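Local coordinates for aminopeptidase YwaD (Bacillus subtilis, PDB 6HC6), which removes a range of N-terminal amino acids from peptides by hydrolysis, using two zinc ions bound in each monomeric subunit, at residues S265-S268 against V269-M273. Numbering follows the deposited sequence.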
loop_
_atom_site.group_PDB
_atom_site.type_symbol
_atom_site.label_atom_id
_atom_site.label_comp_id
_atom_site.label_asym_id
_atom_site.label_seq_id
_atom_site.Cartn_x
_atom_site.Cartn_y
_atom_site.Cartn_z
ATOM N N SER A 265 0.848 11.058 -2.313
ATOM C CA SER A 265 0.516 11.613 -3.615
ATOM C C SER A 265 -0.915 11.283 -4.010
ATOM O O SER A 265 -1.681 12.175 -4.387
ATOM C CB SER A 265 1.499 11.102 -4.678
ATOM O OG SER A 265 1.331 9.701 -4.874
ATOM N N GLY A 266 -1.288 10.001 -3.977
ATOM C CA GLY A 266 -2.637 9.642 -4.392
ATOM C C GLY A 266 -3.694 10.219 -3.472
ATOM O O GLY A 266 -4.757 10.657 -3.923
ATOM N N THR A 267 -3.431 10.200 -2.165
ATOM C CA THR A 267 -4.356 10.805 -1.218
ATOM C C THR A 267 -4.559 12.280 -1.535
ATOM O O THR A 267 -5.694 12.779 -1.553
ATOM C CB THR A 267 -3.831 10.618 0.206
ATOM O OG1 THR A 267 -3.719 9.210 0.491
ATOM C CG2 THR A 267 -4.793 11.253 1.228
ATOM N N SER A 268 -3.466 12.978 -1.845
ATOM C CA SER A 268 -3.533 14.413 -2.093
ATOM C C SER A 268 -4.238 14.722 -3.408
ATOM O O SER A 268 -4.993 15.696 -3.496
ATOM C CB SER A 268 -2.116 14.993 -2.078
ATOM O OG SER A 268 -1.418 14.666 -3.271
ATOM N N VAL A 269 -4.004 13.914 -4.448
ATOM C CA VAL A 269 -4.673 14.146 -5.727
ATOM C C VAL A 269 -6.161 13.828 -5.613
ATOM O O VAL A 269 -7.012 14.510 -6.198
ATOM C CB VAL A 269 -4.000 13.309 -6.826
ATOM C CG1 VAL A 269 -4.769 13.420 -8.130
ATOM C CG2 VAL A 269 -2.542 13.751 -7.012
ATOM N N MET A 270 -6.492 12.777 -4.872
ATOM C CA MET A 270 -7.894 12.474 -4.614
ATOM C C MET A 270 -8.592 13.656 -3.940
ATOM O O MET A 270 -9.707 14.032 -4.324
ATOM C CB MET A 270 -7.983 11.212 -3.757
ATOM C CG MET A 270 -9.417 10.817 -3.372
ATOM S SD MET A 270 -9.920 11.578 -1.817
ATOM C CE MET A 270 -8.959 10.628 -0.624
ATOM N N LEU A 271 -7.952 14.265 -2.940
ATOM C CA LEU A 271 -8.607 15.359 -2.220
ATOM C C LEU A 271 -8.740 16.595 -3.095
ATOM O O LEU A 271 -9.762 17.289 -3.051
ATOM C CB LEU A 271 -7.832 15.683 -0.941
ATOM C CG LEU A 271 -8.005 14.632 0.139
ATOM C CD1 LEU A 271 -7.009 14.865 1.276
ATOM C CD2 LEU A 271 -9.451 14.664 0.673
ATOM N N GLU A 272 -7.719 16.893 -3.901
ATOM C CA GLU A 272 -7.830 18.046 -4.785
ATOM C C GLU A 272 -8.855 17.800 -5.882
ATOM O O GLU A 272 -9.564 18.729 -6.293
ATOM C CB GLU A 272 -6.465 18.392 -5.382
ATOM C CG GLU A 272 -6.504 19.477 -6.442
ATOM C CD GLU A 272 -6.890 20.854 -5.903
ATOM O OE1 GLU A 272 -7.137 21.009 -4.684
ATOM O OE2 GLU A 272 -6.954 21.788 -6.715
ATOM N N MET A 273 -8.976 16.559 -6.357
ATOM C CA MET A 273 -10.039 16.285 -7.318
ATOM C C MET A 273 -11.405 16.502 -6.683
ATOM O O MET A 273 -12.316 17.048 -7.319
ATOM C CB MET A 273 -9.927 14.864 -7.867
ATOM C CG MET A 273 -10.915 14.591 -9.000
ATOM S SD MET A 273 -11.095 12.823 -9.314
ATOM C CE MET A 273 -9.351 12.304 -9.215
#
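Helix 260-277 is the connection between strands 244-250 and 285-291 in a beta-alpha-beta unit of the zinc peptidase domain, and its middle turns join Ser265-Ser268 to Val269-Met273. Each carbonyl oxygen from Ser265 to Ser268 takes the amide four residues on, from Val269 N to Ser265 O at 2.9 Å through to Glu272 N to Ser268 O at 3.0 Å. Ser265 O is gripped twice. Val269 N approaches it fairly straight, with a C=O...N angle of 159°, while Ser268 OG donates to Ser265 O at 2.7 Å, coming in at 118° from one side. The hydroxyl gets there because chi1 of 75° sets OG between its own backbone N and carbonyl carbon, folded back toward the preceding turn. Val269 CG2 also packs against this oxygen, 3.2 Å from Ser265 O. Were Ser268 replaced by an alanine, Ser265 O would probably lose its hydroxyl donor, keeping the bond from Val269 N, and a small gap would open facing Ala48 and Thr51 of helix 45-59. Leu271 CG rests 3.4 Å from Thr267 O, and Leu271 CD1 meets Thr267 CG2 at 4.2 Å. Met80 of helix 67-82 touches Leu271 and Met270. The buried carboxylate of Glu272 is paired with Arg275 and also takes hydrogen bonds from Lys44 N and His47 ND1. The side chain of Ser265 lies about 8 Å from a zinc ion; this is a buried crossover helix of the M28 alpha/beta fold, running away from the metal site.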